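Local coordinates for protein 2-oxoadipate dioxygenase/decarboxylase (Pseudomonas putida, PDB 6W1G) that uses iron(II) and dioxygen to decarboxylate and hydroxylate 2-oxoadipate, yielding (R)-2-hydroxyglutarate in the breakdown of D-lysine, at residues M93-Y98 against L433-Q438; G299-P304 against L394-F399; D311-A316 against F341-D346; D315-A320 against A335-N340. All coordinates share one frame; numbering follows the deposited sequence.

Contact 1 of 4, residues M93-Y98 against L433-Q438; sequences MQPVGY and LGLQVQ
Pro95 and Gly97 hold Gln438 between them through two backbone hydrogen bonds. Gln438 N donates to Pro95 O at 2.8 Å, almost straight at 175°, and Gly97 N donates to Gln438 O at 3.0 Å. Both bonds flank Val96, which pairs with Gln438 as a single bridge of parallel type. Among the polar side chains, Gln438 NE2 makes a weak hydrogen bond to Gln94 OE1, the two amide planes lying 21° apart; Gln438 has an alternate conformer, so this bond is doubtful. Apolar packing centres on the Pro95 ring. Leu433 CD2 crosses it at 3.8 Å from Pro95 CB, while Leu435 comes tip to tip, its CD1 3.9 Å from Pro95 CG. Val437 sits against the carbonyl of Gly97, its CB 3.5 Å from Gly97 O; its CG2, lying between the backbone N and the carbonyl carbon (chi1 -54° for CG1), turns to Tyr98 CB. Strand 94-100 is an outermost strand of the five-stranded sheet, bonded on its inner side to strand 108-114 through Val96 and Ala112, so the 433-438 loop lines its outer side. That loop joins helix 424-433, whose Phe429 meets the Tyr98 ring, to helix 440-458, whose Leu443 touches Val96 and Gln438.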
# COMPACT_ATOMS: atom_id res chain seq x y z
N MET A 93 -3.91 12.11 -4.01
CA MET A 93 -2.89 11.16 -3.59
C MET A 93 -1.55 11.84 -3.64
O MET A 93 -1.19 12.39 -4.69
CB MET A 93 -2.92 9.95 -4.54
CG MET A 93 -4.22 9.19 -4.44
SD MET A 93 -4.55 8.05 -5.82
CE MET A 93 -3.39 6.79 -5.38
N GLN A 94 -0.81 11.83 -2.60
CA GLN A 94 0.49 12.44 -2.43
C GLN A 94 1.55 11.38 -2.23
O GLN A 94 1.25 10.31 -1.71
CB GLN A 94 0.50 13.38 -1.23
CG GLN A 94 -0.55 14.44 -1.33
CD GLN A 94 -0.57 15.29 -0.09
OE1 GLN A 94 0.47 15.79 0.36
NE2 GLN A 94 -1.76 15.46 0.51
N PRO A 95 2.81 11.66 -2.57
CA PRO A 95 3.87 10.65 -2.37
C PRO A 95 4.27 10.55 -0.91
O PRO A 95 4.64 11.56 -0.30
CB PRO A 95 5.03 11.18 -3.23
CG PRO A 95 4.76 12.68 -3.26
CD PRO A 95 3.30 12.88 -3.26
N VAL A 96 4.19 9.35 -0.36
CA VAL A 96 4.49 9.10 1.05
C VAL A 96 5.53 8.00 1.11
O VAL A 96 5.35 6.92 0.53
CB VAL A 96 3.23 8.70 1.84
CG1 VAL A 96 3.60 8.45 3.28
CG2 VAL A 96 2.16 9.75 1.68
N GLY A 97 6.61 8.25 1.87
CA GLY A 97 7.62 7.25 2.10
C GLY A 97 8.61 7.08 0.97
O GLY A 97 8.43 7.57 -0.14
N TYR A 98 9.69 6.37 1.27
CA TYR A 98 10.74 6.11 0.30
C TYR A 98 11.32 4.73 0.58
O TYR A 98 11.66 4.40 1.72
CB TYR A 98 11.84 7.18 0.39
CG TYR A 98 13.00 6.87 -0.51
CD1 TYR A 98 12.86 6.87 -1.90
CD2 TYR A 98 14.23 6.53 0.01
CE1 TYR A 98 13.89 6.55 -2.73
CE2 TYR A 98 15.28 6.21 -0.83
CZ TYR A 98 15.12 6.24 -2.19
OH TYR A 98 16.21 5.91 -2.98
N LEU A 433 11.04 13.06 -8.87
CA LEU A 433 9.63 13.18 -8.53
C LEU A 433 9.12 14.60 -8.67
O LEU A 433 7.94 14.83 -9.01
CB LEU A 433 9.48 12.73 -7.08
CG LEU A 433 8.10 12.70 -6.45
CD1 LEU A 433 7.16 11.75 -7.14
CD2 LEU A 433 8.22 12.31 -4.98
N GLY A 434 9.97 15.57 -8.38
CA GLY A 434 9.54 16.94 -8.43
C GLY A 434 9.02 17.48 -7.12
O GLY A 434 8.56 18.62 -7.08
N LEU A 435 9.06 16.68 -6.06
CA LEU A 435 8.77 17.16 -4.71
C LEU A 435 9.35 16.18 -3.71
O LEU A 435 9.86 15.12 -4.07
CB LEU A 435 7.29 17.45 -4.53
CG LEU A 435 6.40 16.25 -4.63
CD1 LEU A 435 5.17 16.48 -3.75
CD2 LEU A 435 6.02 16.07 -6.03
N GLN A 436 9.27 16.55 -2.43
CA GLN A 436 9.74 15.67 -1.37
C GLN A 436 8.64 14.68 -0.98
O GLN A 436 7.46 15.00 -1.07
CB GLN A 436 10.16 16.48 -0.15
CG GLN A 436 11.45 17.20 -0.40
CD GLN A 436 12.13 17.64 0.86
OE1 GLN A 436 13.24 17.21 1.16
NE2 GLN A 436 11.48 18.51 1.62
N VAL A 437 9.05 13.45 -0.65
CA VAL A 437 8.07 12.48 -0.14
C VAL A 437 7.66 12.89 1.27
O VAL A 437 8.44 13.53 2.01
CB VAL A 437 8.58 11.03 -0.19
CG1 VAL A 437 9.06 10.72 -1.62
CG2 VAL A 437 9.66 10.74 0.82
N GLN A 438 6.43 12.61 1.62
CA GLN A 438 5.93 12.90 2.95
C GLN A 438 6.43 11.84 3.93
O GLN A 438 6.63 10.68 3.57
CB GLN A 438 4.40 12.88 2.95
CG GLN A 438 3.70 14.04 2.36
CD GLN A 438 3.18 14.88 3.49
OE1 GLN A 438 3.93 15.22 4.40
NE2 GLN A 438 1.89 15.17 3.47

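Contact 2 of 4, residues G299-P304 against L394-F399; sequences GAALTP and LVYEDF
Ala300 and Val395 face each other as a non-hydrogen-bonded antiparallel pair, their CA atoms 4.7 Å apart, flanked by two nearly linear backbone bonds: Tyr396 N to Gly299 O and Ala301 N to Leu394 O, each 2.8 Å. The two acceptors also receive CA-H contacts, from Val395 CA to Gly299 O and from Ala300 CA to Leu394 O. Side chains crowd the Gly299 carbonyl: Val395 CG2 is 3.7 Å and Tyr396 CB 3.4 Å from Gly299 O. With CG anti to the backbone N (chi1 -171°), the Tyr396 ring is placed next to Ala301 in an apolar contact, Tyr396 CD1 lying 3.9 Å from Ala301 CA and 4.1 Å from Ala301 CB. Beyond this point the ring serves its own loop: Asp398 N lies over the centre of one face, and the hydroxyl of Tyr396 donates to Phe399 O at 2.6 Å, approaching from above the carbonyl plane. A phenylalanine in its place lacks the hydroxyl, and the Phe399 carbonyl would probably be left without this donor, with the 396-399 loop less firmly tied to the ring. The isolated bridge thus joins the chain leaving strand 288-298 to the loop after strand 389-393. That loop leads to the active site of this glyoxalase-clan enzyme: Phe399 packs edge-to-face with the metal ligand His70, and the substrate-binding Val402 follows shortly after.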
# COMPACT_ATOMS: atom_id res chain seq x y z
N GLY A 299 -2.36 -4.02 9.75
CA GLY A 299 -2.43 -3.82 11.18
C GLY A 299 -2.02 -2.42 11.60
O GLY A 299 -2.23 -1.48 10.85
N ALA A 300 -1.48 -2.30 12.80
CA ALA A 300 -1.21 -1.00 13.41
C ALA A 300 0.01 -0.33 12.82
O ALA A 300 1.09 -0.92 12.66
CB ALA A 300 -0.98 -1.21 14.89
N ALA A 301 -0.11 0.98 12.62
CA ALA A 301 1.04 1.81 12.33
C ALA A 301 1.93 1.89 13.56
O ALA A 301 1.46 2.06 14.68
CB ALA A 301 0.53 3.19 11.94
N LEU A 302 3.24 1.79 13.34
CA LEU A 302 4.25 1.83 14.41
C LEU A 302 4.92 3.18 14.49
O LEU A 302 5.17 3.84 13.49
CB LEU A 302 5.29 0.75 14.20
CG LEU A 302 4.79 -0.67 14.20
CD1 LEU A 302 5.91 -1.67 14.10
CD2 LEU A 302 3.92 -0.91 15.45
N THR A 303 5.23 3.58 15.72
CA THR A 303 6.04 4.75 15.98
C THR A 303 7.51 4.44 15.60
O THR A 303 7.86 3.30 15.37
CB THR A 303 5.98 5.07 17.48
OG1 THR A 303 6.53 3.96 18.15
CG2 THR A 303 4.53 5.31 17.91
N PRO A 304 8.39 5.43 15.64
CA PRO A 304 9.83 5.15 15.48
C PRO A 304 10.33 4.09 16.43
O PRO A 304 11.07 3.18 16.05
CB PRO A 304 10.48 6.53 15.69
CG PRO A 304 9.44 7.49 15.20
CD PRO A 304 8.10 6.86 15.63
N LEU A 394 -4.23 2.81 15.10
CA LEU A 394 -4.33 3.48 13.81
C LEU A 394 -3.81 2.56 12.73
O LEU A 394 -2.65 2.14 12.82
CB LEU A 394 -3.50 4.75 13.87
CG LEU A 394 -3.48 5.58 12.58
CD1 LEU A 394 -4.82 6.07 12.19
CD2 LEU A 394 -2.47 6.72 12.75
N VAL A 395 -4.61 2.29 11.70
CA VAL A 395 -4.22 1.34 10.66
C VAL A 395 -3.06 1.87 9.84
O VAL A 395 -3.01 3.04 9.46
CB VAL A 395 -5.43 0.94 9.82
CG1 VAL A 395 -6.09 2.15 9.09
CG2 VAL A 395 -5.08 -0.18 8.81
N TYR A 396 -2.15 0.96 9.52
CA TYR A 396 -0.99 1.25 8.68
C TYR A 396 -1.41 1.36 7.23
O TYR A 396 -2.07 0.45 6.70
CB TYR A 396 -0.02 0.09 8.87
CG TYR A 396 1.35 0.33 8.23
CD1 TYR A 396 2.11 1.42 8.61
CD2 TYR A 396 1.87 -0.54 7.30
CE1 TYR A 396 3.39 1.64 8.09
CE2 TYR A 396 3.14 -0.35 6.77
CZ TYR A 396 3.88 0.77 7.17
OH TYR A 396 5.15 1.04 6.71
N GLU A 397 -1.00 2.44 6.59
CA GLU A 397 -1.36 2.78 5.22
C GLU A 397 -0.24 2.59 4.23
O GLU A 397 -0.47 2.75 3.02
CB GLU A 397 -1.79 4.28 5.14
CG GLU A 397 -2.90 4.62 6.07
CD GLU A 397 -4.28 4.10 5.70
OE1 GLU A 397 -4.44 3.41 4.67
OE2 GLU A 397 -5.24 4.37 6.50
N ASP A 398 0.96 2.24 4.71
CA ASP A 398 2.18 2.19 3.88
C ASP A 398 2.61 0.74 3.67
O ASP A 398 1.76 -0.16 3.62
CB ASP A 398 3.19 3.14 4.50
CG ASP A 398 2.66 4.55 4.49
OD1 ASP A 398 2.53 5.09 3.38
OD2 ASP A 398 2.30 5.07 5.57
N PHE A 399 3.91 0.52 3.48
CA PHE A 399 4.40 -0.77 3.02
C PHE A 399 5.55 -1.22 3.91
O PHE A 399 6.08 -0.44 4.72
CB PHE A 399 4.78 -0.65 1.55
CG PHE A 399 3.56 -0.35 0.71
CD1 PHE A 399 2.78 -1.37 0.27
CD2 PHE A 399 3.13 0.94 0.48
CE1 PHE A 399 1.62 -1.15 -0.42
CE2 PHE A 399 1.94 1.18 -0.18
CZ PHE A 399 1.22 0.14 -0.69

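Contact 3 of 4, residues D311-A316 against F341-D346; sequences DKLLDA and FAEFPD
Leu313, on helix 304-321, wedges into the turn that follows helix 330-341, an apolar contact near the protein surface with a salt bridge on its solvent side. Its CB lies over the centre of one face of the Phe341 ring, a CH-pi contact of 3.8 Å to the centroid and only 11° off the ring normal. The same ring reaches the helix backbone with its CE1, 3.6 Å from Leu314 N. CG of Leu313 stands anti to the carbonyl carbon (chi1 -57°), which sends its two methyls past the ring to the turn. Leu313 CD1 lies 3.9 Å from Phe344 CB, at the edge of that ring, near its plane, while CD2 packs obliquely against the Glu343 side chain, 3.7 Å from Glu343 CD. Glu343, extended throughout, spans this methyl to reach Lys312, whose chain bends near its end; NZ of Lys312 meets Glu343 OE2 on the syn side at 2.9 Å. The type I turn from Phe341 to Phe344 presents all three partners to one leucine. Around the contact, Tyr310 of the same helix meets the Phe341 ring, Leu309 touches Glu343 and Phe344, and Pro256 and Ile262 pack on Phe341 and Phe344. Helix 348-353 follows the turn.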
# COMPACT_ATOMS: atom_id res chain seq x y z
N ASP A 311 12.22 -4.03 13.53
CA ASP A 311 13.39 -4.31 12.71
C ASP A 311 14.35 -5.23 13.46
O ASP A 311 14.94 -6.14 12.86
CB ASP A 311 14.07 -2.99 12.31
CG ASP A 311 13.19 -2.08 11.41
OD1 ASP A 311 12.13 -2.52 10.93
OD2 ASP A 311 13.60 -0.91 11.20
N LYS A 312 14.49 -5.02 14.77
CA LYS A 312 15.43 -5.82 15.56
C LYS A 312 15.00 -7.28 15.59
O LYS A 312 15.82 -8.18 15.44
CB LYS A 312 15.50 -5.28 16.98
CG LYS A 312 16.47 -5.98 17.92
CD LYS A 312 16.44 -5.30 19.26
CE LYS A 312 15.36 -5.91 20.14
NZ LYS A 312 15.96 -6.42 21.40
N LEU A 313 13.72 -7.51 15.83
CA LEU A 313 13.24 -8.88 15.94
C LEU A 313 13.22 -9.58 14.59
O LEU A 313 13.46 -10.79 14.51
CB LEU A 313 11.87 -8.89 16.60
CG LEU A 313 11.84 -8.22 17.98
CD1 LEU A 313 10.45 -8.18 18.54
CD2 LEU A 313 12.80 -8.87 18.99
N LEU A 314 12.91 -8.84 13.52
CA LEU A 314 12.96 -9.43 12.19
C LEU A 314 14.40 -9.79 11.83
O LEU A 314 14.66 -10.89 11.32
CB LEU A 314 12.31 -8.47 11.19
CG LEU A 314 12.29 -9.10 9.80
CD1 LEU A 314 11.45 -10.35 9.67
CD2 LEU A 314 11.81 -8.03 8.82
N ASP A 315 15.35 -8.89 12.10
CA ASP A 315 16.76 -9.20 11.88
C ASP A 315 17.20 -10.44 12.66
O ASP A 315 17.92 -11.28 12.12
CB ASP A 315 17.62 -7.98 12.24
CG ASP A 315 17.46 -6.83 11.25
OD1 ASP A 315 17.94 -5.73 11.58
OD2 ASP A 315 16.86 -7.02 10.17
N ALA A 316 16.78 -10.57 13.91
CA ALA A 316 17.18 -11.72 14.71
C ALA A 316 16.62 -13.01 14.14
O ALA A 316 17.31 -14.04 14.17
CB ALA A 316 16.75 -11.53 16.16
N PHE A 341 9.41 -12.86 17.76
CA PHE A 341 8.48 -11.73 17.91
C PHE A 341 7.67 -11.82 19.18
O PHE A 341 6.86 -10.93 19.45
CB PHE A 341 7.57 -11.59 16.68
CG PHE A 341 8.09 -10.60 15.68
CD1 PHE A 341 9.02 -10.98 14.74
CD2 PHE A 341 7.67 -9.29 15.70
CE1 PHE A 341 9.53 -10.08 13.85
CE2 PHE A 341 8.15 -8.38 14.81
CZ PHE A 341 9.06 -8.76 13.85
N ALA A 342 7.86 -12.89 19.97
CA ALA A 342 7.27 -12.91 21.31
C ALA A 342 7.64 -11.68 22.13
O ALA A 342 6.88 -11.31 23.04
CB ALA A 342 7.71 -14.18 22.06
N GLU A 343 8.77 -11.05 21.85
CA GLU A 343 9.23 -9.85 22.56
C GLU A 343 8.49 -8.58 22.17
O GLU A 343 8.66 -7.56 22.84
CB GLU A 343 10.71 -9.67 22.24
CG GLU A 343 11.38 -8.47 22.86
CD GLU A 343 12.88 -8.45 22.65
OE1 GLU A 343 13.50 -9.53 22.55
OE2 GLU A 343 13.43 -7.33 22.57
N PHE A 344 7.69 -8.60 21.12
CA PHE A 344 6.91 -7.43 20.75
C PHE A 344 5.57 -7.52 21.46
O PHE A 344 4.79 -8.42 21.16
CB PHE A 344 6.72 -7.36 19.24
CG PHE A 344 6.41 -5.97 18.74
CD1 PHE A 344 5.25 -5.30 19.15
CD2 PHE A 344 7.29 -5.30 17.91
CE1 PHE A 344 5.00 -4.01 18.75
CE2 PHE A 344 7.04 -4.00 17.49
CZ PHE A 344 5.88 -3.35 17.90
N PRO A 345 5.27 -6.62 22.41
CA PRO A 345 4.02 -6.77 23.18
C PRO A 345 2.81 -6.95 22.28
O PRO A 345 2.67 -6.23 21.29
CB PRO A 345 3.94 -5.47 23.97
CG PRO A 345 5.39 -5.11 24.19
CD PRO A 345 6.07 -5.48 22.89
N ASP A 346 1.94 -7.90 22.63
CA ASP A 346 0.75 -8.24 21.85
C ASP A 346 -0.50 -7.94 22.69
O ASP A 346 -1.49 -8.67 22.68
CB ASP A 346 0.77 -9.68 21.34
CG ASP A 346 -0.25 -9.93 20.24
OD1 ASP A 346 -0.75 -8.95 19.64
OD2 ASP A 346 -0.53 -11.13 19.97

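Contact 4 of 4, residues D315-A320 against A335-N340; sequences DATRVA and ALLQAN
Asn340 points at Thr317 and Ala316 on the facing helix, and its side chain can be followed outward. CB lies 3.3 Å from Thr317 OG1, a close carbon-to-oxygen packing contact; the hydroxyl's hydrogen bond goes to Leu313 O, one turn back in its own helix. CG stays near the same oxygen at 3.7 Å. At the tip the amide divides its work: OD1 lies 3.5 Å from Ala316 CB, whereas ND2 turns back to its own helix and donates to Leu336 O at 2.9 Å. That carbonyl also accepts Asn340 N, and the two donors come from opposite faces of its plane. The amide is therefore fixed in rotation by an acceptor four residues earlier, and it meets the neighbour by packing alone. With an alanine here, which keeps only CB, the space the amide fills beside Ala316 is likely to open, and Leu336 O to be left with just the backbone donor of the two. The methyl of Thr317, placed anti to the backbone N, packs against the other helix, 3.5 Å from Leu337 N and 4.0 Å from Leu336 CB. Farther along, Leu336 CD2 touches Ala320 CB at 4.0 Å. The short segments run mainly antiparallel, 138° between directions, with axes 8.9 Å apart; helices 304-321 and 330-341 thus form a splayed helical hairpin away from the annotated sites, where Leu337 also touches Leu314 and Pro256.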
# COMPACT_ATOMS: atom_id res chain seq x y z
N ASP A 315 15.35 -8.89 12.10
CA ASP A 315 16.76 -9.20 11.88
C ASP A 315 17.20 -10.44 12.66
O ASP A 315 17.92 -11.28 12.12
CB ASP A 315 17.62 -7.98 12.24
CG ASP A 315 17.46 -6.83 11.25
OD1 ASP A 315 17.94 -5.73 11.58
OD2 ASP A 315 16.86 -7.02 10.17
N ALA A 316 16.78 -10.57 13.91
CA ALA A 316 17.18 -11.72 14.71
C ALA A 316 16.62 -13.01 14.14
O ALA A 316 17.31 -14.04 14.17
CB ALA A 316 16.75 -11.53 16.16
N THR A 317 15.42 -12.97 13.59
CA THR A 317 14.84 -14.14 12.96
C THR A 317 15.68 -14.55 11.78
O THR A 317 15.99 -15.74 11.58
CB THR A 317 13.42 -13.84 12.48
OG1 THR A 317 12.61 -13.44 13.59
CG2 THR A 317 12.82 -15.04 11.81
N ARG A 318 16.06 -13.58 10.95
CA ARG A 318 16.88 -13.90 9.78
C ARG A 318 18.24 -14.47 10.17
O ARG A 318 18.71 -15.42 9.53
CB ARG A 318 17.00 -12.67 8.89
CG ARG A 318 15.69 -12.40 8.16
CD ARG A 318 15.64 -11.00 7.61
NE ARG A 318 14.42 -10.77 6.84
CZ ARG A 318 14.08 -9.60 6.31
NH1 ARG A 318 14.86 -8.55 6.47
NH2 ARG A 318 12.95 -9.49 5.63
N VAL A 319 18.87 -13.92 11.20
CA VAL A 319 20.14 -14.49 11.65
C VAL A 319 19.96 -15.94 12.08
O VAL A 319 20.78 -16.81 11.75
CB VAL A 319 20.74 -13.64 12.78
CG1 VAL A 319 21.92 -14.36 13.39
CG2 VAL A 319 21.16 -12.28 12.25
N ALA A 320 18.89 -16.23 12.83
CA ALA A 320 18.66 -17.56 13.35
C ALA A 320 18.34 -18.53 12.24
O ALA A 320 18.57 -19.74 12.38
CB ALA A 320 17.49 -17.56 14.31
N ALA A 335 8.38 -20.61 12.25
CA ALA A 335 8.55 -20.95 13.66
C ALA A 335 9.53 -19.99 14.35
O ALA A 335 9.26 -19.51 15.46
CB ALA A 335 8.99 -22.40 13.80
N LEU A 336 10.64 -19.69 13.70
CA LEU A 336 11.62 -18.77 14.27
C LEU A 336 11.05 -17.36 14.38
O LEU A 336 11.33 -16.63 15.34
CB LEU A 336 12.85 -18.72 13.38
CG LEU A 336 13.75 -19.95 13.40
CD1 LEU A 336 14.76 -19.83 12.29
CD2 LEU A 336 14.42 -20.03 14.74
N LEU A 337 10.28 -16.95 13.38
CA LEU A 337 9.65 -15.64 13.41
C LEU A 337 8.74 -15.49 14.62
O LEU A 337 8.78 -14.46 15.32
CB LEU A 337 8.87 -15.44 12.12
CG LEU A 337 8.23 -14.09 11.90
CD1 LEU A 337 9.29 -13.06 11.65
CD2 LEU A 337 7.23 -14.18 10.74
N GLN A 338 7.88 -16.49 14.86
CA GLN A 338 7.01 -16.43 16.02
C GLN A 338 7.82 -16.36 17.31
O GLN A 338 7.53 -15.55 18.20
CB GLN A 338 6.02 -17.59 16.00
CG GLN A 338 4.82 -17.46 17.04
CD GLN A 338 4.17 -16.05 17.25
OE1 GLN A 338 3.26 -15.64 16.50
NE2 GLN A 338 4.60 -15.32 18.31
N ALA A 339 8.86 -17.19 17.42
CA ALA A 339 9.64 -17.20 18.64
C ALA A 339 10.28 -15.84 18.91
O ALA A 339 10.23 -15.34 20.03
CB ALA A 339 10.68 -18.31 18.55
N ASN A 340 10.87 -15.23 17.89
CA ASN A 340 11.58 -13.97 18.09
C ASN A 340 10.61 -12.81 18.33
O ASN A 340 10.95 -11.88 19.06
CB ASN A 340 12.48 -13.70 16.89
CG ASN A 340 13.79 -14.47 16.95
OD1 ASN A 340 14.75 -14.01 17.55
ND2 ASN A 340 13.84 -15.63 16.30

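Following the chain, residues 93-98 come first, and contact 1 closes the longest loop, pairing an outermost strand of the five-stranded sheet with the linker before the last helix, 440-458. Inside that loop contact 2 closes another, from the end of strand 288-298 to the chain leading to the substrate-binding Val402. Contacts 3 and 4 nest within it: both start on helix 304-321 and share Asp315 and Ala316, but contact 4 closes on helix 330-341 itself, contact 3 on the turn after it. Their centres are 8 Å apart. Contact 2 touches contact 1 through Val96 and Asp398, and contact 3 through Leu302 and Phe344. Contact 4 lies away from the annotated sites.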